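Local coordinates for extracellular solute-binding protein, family 5 (Chelativorans sp., PDB 6WM6), which binds EDTA in the periplasm and, as a family 5 solute-binding protein, probably delivers it to an ABC transporter, at residues A326-T340 with D420-L434. Residues are numbered along the deposited sequence; the frame is centred on the assembly and turned at random. Where two conformers were deposited one is given.
Sequences AVLTAIDAGDLKAKT and DMARLITGYIAPLGL
Y428, near the end of helix 416-429, lays its ring along the link between helices 321-330 and 333-340. With CG anti to its own carbonyl carbon (chi1 -57°), the ring has D332 CB over one face, a CH-pi contact 4.1 Å from the centroid, and L424 O over the opposite face. From the far end OH donates to D335 OD2 at 2.6 Å, in the plane of the ring and on the anti lone pair, with carboxylate and ring 79° apart. OD1 of that carboxylate takes the K339 ammonium on its syn side, so both oxygens are gripped. D332 is the N-cap residue of helix 333-340, its OD1 accepting from D335 N.

L336 is the knob of the same helix, set among M421, L424, I425 and Y428, with its CD1 3.8 Å from L424 CB. L424 answers from helix 416-429, sitting among D335, L336, K339 and T340. Beyond Y428, L432 CD1 meets A330 CB at 3.9 Å, and one water joins A330 O to Y428 O.

A phenylalanine in place of Y428 would probably leave D335 OD2 without its hydroxyl partner and the two segments without their one direct hydrogen bond. Strand 524-537 backs L328, I331 and M421, so these helices pack on its mixed sheet within a solute-binding fold of the PBP clan. The Y428-D335 bond joins helix 416-429 to helix 333-340 as a polar margin beside interlocked aliphatic side chains, while K339 holds the other carboxylate oxygen from within its own helix.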
loop_
_atom_site.group_PDB
_atom_site.type_symbol
_atom_site.label_atom_id
_atom_site.label_comp_id
_atom_site.label_asym_id
_atom_site.label_seq_id
_atom_site.Cartn_x
_atom_site.Cartn_y
_atom_site.Cartn_z
ATOM N N ALA A 326 -18.689 7.743 -21.707
ATOM C CA ALA A 326 -19.905 8.459 -21.355
ATOM C C ALA A 326 -20.159 8.402 -19.859
ATOM O O ALA A 326 -20.469 9.425 -19.227
ATOM C CB ALA A 326 -21.097 7.879 -22.116
ATOM N N VAL A 327 -20.004 7.223 -19.260
ATOM C CA VAL A 327 -20.175 7.093 -17.811
ATOM C C VAL A 327 -19.200 7.992 -17.072
ATOM O O VAL A 327 -19.581 8.718 -16.137
ATOM C CB VAL A 327 -20.056 5.615 -17.393
ATOM C CG1 VAL A 327 -19.794 5.470 -15.888
ATOM C CG2 VAL A 327 -21.308 4.858 -17.831
ATOM N N LEU A 328 -17.931 7.964 -17.472
ATOM C CA LEU A 328 -16.939 8.761 -16.749
ATOM C C LEU A 328 -17.191 10.254 -16.911
ATOM O O LEU A 328 -16.947 11.027 -15.975
ATOM C CB LEU A 328 -15.526 8.413 -17.193
ATOM C CG LEU A 328 -15.070 6.969 -16.938
ATOM C CD1 LEU A 328 -13.588 6.846 -17.219
ATOM C CD2 LEU A 328 -15.436 6.540 -15.544
ATOM N N THR A 329 -17.711 10.676 -18.063
ATOM C CA THR A 329 -18.002 12.088 -18.292
ATOM C C THR A 329 -19.192 12.549 -17.460
ATOM O O THR A 329 -19.199 13.682 -16.955
ATOM C CB THR A 329 -18.245 12.288 -19.783
ATOM O OG1 THR A 329 -17.062 11.952 -20.512
ATOM C CG2 THR A 329 -18.618 13.740 -20.121
ATOM N N ALA A 330 -20.195 11.691 -17.288
ATOM C CA ALA A 330 -21.367 12.031 -16.497
ATOM C C ALA A 330 -21.077 12.083 -15.003
ATOM O O ALA A 330 -21.748 12.817 -14.260
ATOM C CB ALA A 330 -22.465 11.004 -16.766
ATOM N N ILE A 331 -20.107 11.307 -14.520
ATOM C CA ILE A 331 -19.774 11.353 -13.098
ATOM C C ILE A 331 -19.309 12.754 -12.740
ATOM O O ILE A 331 -18.485 13.359 -13.435
ATOM C CB ILE A 331 -18.727 10.275 -12.774
ATOM C CG1 ILE A 331 -19.372 8.908 -12.852
ATOM C CG2 ILE A 331 -18.093 10.524 -11.417
ATOM C CD1 ILE A 331 -18.390 7.748 -12.758
ATOM N N ASP A 332 -19.835 13.282 -11.629
ATOM C CA ASP A 332 -19.476 14.617 -11.136
ATOM C C ASP A 332 -18.502 14.433 -9.985
ATOM O O ASP A 332 -18.912 14.197 -8.845
ATOM C CB ASP A 332 -20.740 15.345 -10.678
ATOM C CG ASP A 332 -20.492 16.796 -10.290
ATOM O OD1 ASP A 332 -19.352 17.150 -9.930
ATOM O OD2 ASP A 332 -21.466 17.577 -10.336
ATOM N N ALA A 333 -17.200 14.524 -10.281
ATOM C CA ALA A 333 -16.188 14.267 -9.260
ATOM C C ALA A 333 -16.173 15.354 -8.198
ATOM O O ALA A 333 -15.883 15.061 -7.032
ATOM C CB ALA A 333 -14.804 14.129 -9.902
ATOM N N GLY A 334 -16.489 16.589 -8.571
ATOM C CA GLY A 334 -16.592 17.648 -7.571
ATOM C C GLY A 334 -17.657 17.340 -6.544
ATOM O O GLY A 334 -17.440 17.478 -5.342
ATOM N N ASP A 335 -18.823 16.893 -7.009
ATOM C CA ASP A 335 -19.890 16.530 -6.082
ATOM C C ASP A 335 -19.524 15.293 -5.281
ATOM O O ASP A 335 -19.815 15.199 -4.085
ATOM C CB ASP A 335 -21.183 16.281 -6.863
ATOM C CG ASP A 335 -22.365 16.004 -5.949
ATOM O OD1 ASP A 335 -22.798 16.952 -5.252
ATOM O OD2 ASP A 335 -22.847 14.844 -5.898
ATOM N N LEU A 336 -18.884 14.318 -5.918
ATOM C CA LEU A 336 -18.474 13.115 -5.216
ATOM C C LEU A 336 -17.610 13.471 -4.013
ATOM O O LEU A 336 -17.815 12.972 -2.898
ATOM C CB LEU A 336 -17.696 12.242 -6.198
ATOM C CG LEU A 336 -17.641 10.744 -6.035
ATOM C CD1 LEU A 336 -19.003 10.123 -5.904
ATOM C CD2 LEU A 336 -16.936 10.185 -7.265
ATOM N N LYS A 337 -16.615 14.335 -4.222
ATOM C CA LYS A 337 -15.729 14.728 -3.140
ATOM C C LYS A 337 -16.425 15.668 -2.161
ATOM O O LYS A 337 -16.189 15.582 -0.956
ATOM C CB LYS A 337 -14.470 15.366 -3.740
ATOM C CG LYS A 337 -13.327 15.520 -2.753
ATOM C CD LYS A 337 -12.026 15.996 -3.418
ATOM C CE LYS A 337 -12.059 17.444 -3.827
ATOM N NZ LYS A 337 -11.981 18.363 -2.649
ATOM N N ALA A 338 -17.301 16.547 -2.663
ATOM C CA ALA A 338 -18.035 17.467 -1.799
ATOM C C ALA A 338 -18.935 16.736 -0.817
ATOM O O ALA A 338 -19.127 17.204 0.321
ATOM C CB ALA A 338 -18.889 18.423 -2.637
ATOM N N LYS A 339 -19.482 15.591 -1.216
ATOM C CA LYS A 339 -20.401 14.858 -0.361
ATOM C C LYS A 339 -19.722 13.885 0.585
ATOM O O LYS A 339 -20.284 13.556 1.637
ATOM C CB LYS A 339 -21.400 14.073 -1.227
ATOM C CG LYS A 339 -22.294 14.915 -2.110
ATOM C CD LYS A 339 -23.528 15.371 -1.365
ATOM C CE LYS A 339 -24.537 16.021 -2.311
ATOM N NZ LYS A 339 -24.038 17.304 -2.875
ATOM N N THR A 340 -18.520 13.397 0.261
ATOM C CA THR A 340 -17.912 12.311 1.000
ATOM C C THR A 340 -16.609 12.656 1.708
ATOM O O THR A 340 -16.201 11.906 2.603
ATOM C CB THR A 340 -17.644 11.101 0.079
ATOM O OG1 THR A 340 -16.745 11.503 -0.969
ATOM C CG2 THR A 340 -18.930 10.590 -0.528
ATOM N N ASP A 420 -21.127 5.153 -0.130
ATOM C CA ASP A 420 -21.757 6.425 -0.474
ATOM C C ASP A 420 -21.459 6.814 -1.913
ATOM O O ASP A 420 -22.333 7.312 -2.628
ATOM C CB ASP A 420 -21.273 7.519 0.489
ATOM C CG ASP A 420 -21.691 7.274 1.927
ATOM O OD1 ASP A 420 -22.680 6.550 2.147
ATOM O OD2 ASP A 420 -21.032 7.816 2.838
ATOM N N MET A 421 -20.231 6.588 -2.367
ATOM C CA MET A 421 -19.898 6.957 -3.736
ATOM C C MET A 421 -20.630 6.089 -4.750
ATOM O O MET A 421 -20.995 6.577 -5.817
ATOM C CB MET A 421 -18.372 6.974 -3.934
ATOM C CG MET A 421 -17.733 8.202 -3.243
ATOM S SD MET A 421 -16.000 8.533 -3.656
ATOM C CE MET A 421 -15.421 6.837 -3.405
ATOM N N ALA A 422 -20.858 4.814 -4.436
ATOM C CA ALA A 422 -21.584 3.961 -5.364
ATOM C C ALA A 422 -22.996 4.485 -5.576
ATOM O O ALA A 422 -23.517 4.466 -6.700
ATOM C CB ALA A 422 -21.630 2.524 -4.822
ATOM N N ARG A 423 -23.641 4.959 -4.503
ATOM C CA ARG A 423 -24.980 5.522 -4.648
ATOM C C ARG A 423 -24.948 6.827 -5.434
ATOM O O ARG A 423 -25.826 7.088 -6.259
ATOM C CB ARG A 423 -25.605 5.737 -3.272
ATOM C CG ARG A 423 -25.900 4.447 -2.524
ATOM C CD ARG A 423 -26.632 4.729 -1.223
ATOM N NE ARG A 423 -26.956 3.504 -0.497
ATOM C CZ ARG A 423 -28.032 2.754 -0.723
ATOM N NH1 ARG A 423 -28.237 1.660 -0.004
ATOM N NH2 ARG A 423 -28.900 3.092 -1.670
ATOM N N LEU A 424 -23.948 7.672 -5.169
ATOM C CA LEU A 424 -23.838 8.916 -5.929
ATOM C C LEU A 424 -23.609 8.658 -7.410
ATOM O O LEU A 424 -24.219 9.318 -8.269
ATOM C CB LEU A 424 -22.699 9.754 -5.357
ATOM C CG LEU A 424 -23.007 10.325 -3.969
ATOM C CD1 LEU A 424 -21.757 10.870 -3.302
ATOM C CD2 LEU A 424 -24.071 11.408 -4.112
ATOM N N ILE A 425 -22.757 7.685 -7.737
ATOM C CA ILE A 425 -22.470 7.363 -9.131
ATOM C C ILE A 425 -23.718 6.847 -9.827
ATOM O O ILE A 425 -23.994 7.197 -10.983
ATOM C CB ILE A 425 -21.289 6.370 -9.217
ATOM C CG1 ILE A 425 -19.997 7.103 -8.830
ATOM C CG2 ILE A 425 -21.204 5.756 -10.598
ATOM C CD1 ILE A 425 -18.849 6.184 -8.495
ATOM N N THR A 426 -24.496 6.006 -9.138
ATOM C CA THR A 426 -25.782 5.573 -9.678
ATOM C C THR A 426 -26.639 6.761 -10.084
ATOM O O THR A 426 -27.238 6.761 -11.165
ATOM C CB THR A 426 -26.497 4.728 -8.627
ATOM O OG1 THR A 426 -25.757 3.518 -8.421
ATOM C CG2 THR A 426 -27.921 4.388 -9.074
ATOM N N GLY A 427 -26.690 7.791 -9.232
ATOM C CA GLY A 427 -27.484 8.967 -9.552
ATOM C C GLY A 427 -26.933 9.777 -10.706
ATOM O O GLY A 427 -27.695 10.320 -11.510
ATOM N N TYR A 428 -25.605 9.869 -10.819
ATOM C CA TYR A 428 -25.032 10.646 -11.918
ATOM C C TYR A 428 -25.342 10.039 -13.282
ATOM O O TYR A 428 -25.470 10.773 -14.274
ATOM C CB TYR A 428 -23.507 10.749 -11.802
ATOM C CG TYR A 428 -22.987 11.354 -10.520
ATOM C CD1 TYR A 428 -23.646 12.400 -9.875
ATOM C CD2 TYR A 428 -21.828 10.862 -9.930
ATOM C CE1 TYR A 428 -23.160 12.929 -8.691
ATOM C CE2 TYR A 428 -21.346 11.386 -8.770
ATOM C CZ TYR A 428 -22.006 12.414 -8.144
ATOM O OH TYR A 428 -21.505 12.910 -6.970
ATOM N N ILE A 429 -25.425 8.710 -13.371
ATOM C CA ILE A 429 -25.620 8.049 -14.659
ATOM C C ILE A 429 -27.073 7.728 -14.951
ATOM O O ILE A 429 -27.383 7.312 -16.080
ATOM C CB ILE A 429 -24.734 6.800 -14.825
ATOM C CG1 ILE A 429 -25.137 5.688 -13.865
ATOM C CG2 ILE A 429 -23.271 7.190 -14.601
ATOM C CD1 ILE A 429 -24.374 4.398 -14.105
ATOM N N ALA A 430 -27.973 7.919 -13.990
ATOM C CA ALA A 430 -29.383 7.660 -14.250
ATOM C C ALA A 430 -29.910 8.493 -15.412
ATOM O O ALA A 430 -30.702 7.956 -16.207
ATOM C CB ALA A 430 -30.198 7.889 -12.974
ATOM N N PRO A 431 -29.519 9.758 -15.585
ATOM C CA PRO A 431 -29.999 10.522 -16.756
ATOM C C PRO A 431 -29.555 9.958 -18.095
ATOM O O PRO A 431 -30.134 10.325 -19.132
ATOM C CB PRO A 431 -29.429 11.927 -16.524
ATOM C CG PRO A 431 -29.208 12.012 -15.051
ATOM C CD PRO A 431 -28.834 10.621 -14.600
ATOM N N LEU A 432 -28.539 9.101 -18.131
ATOM C CA LEU A 432 -28.147 8.436 -19.364
ATOM C C LEU A 432 -29.049 7.258 -19.704
ATOM O O LEU A 432 -28.854 6.636 -20.755
ATOM C CB LEU A 432 -26.709 7.940 -19.260
ATOM C CG LEU A 432 -25.656 8.984 -18.895
ATOM C CD1 LEU A 432 -24.259 8.350 -18.915
ATOM C CD2 LEU A 432 -25.717 10.207 -19.813
ATOM N N GLY A 433 -30.025 6.948 -18.854
ATOM C CA GLY A 433 -30.848 5.776 -19.070
ATOM C C GLY A 433 -30.258 4.495 -18.540
ATOM O O GLY A 433 -30.661 3.412 -18.969
ATOM N N LEU A 434 -29.278 4.587 -17.637
ATOM C CA LEU A 434 -28.624 3.429 -17.046
ATOM C C LEU A 434 -29.106 3.204 -15.624
ATOM O O LEU A 434 -29.414 4.144 -14.890
ATOM C CB LEU A 434 -27.109 3.656 -17.022
ATOM C CG LEU A 434 -26.473 3.715 -18.413
ATOM C CD1 LEU A 434 -25.041 4.238 -18.311
ATOM C CD2 LEU A 434 -26.479 2.342 -19.058
HETATM O O HOH W 1 -24.248 13.615 -14.049
#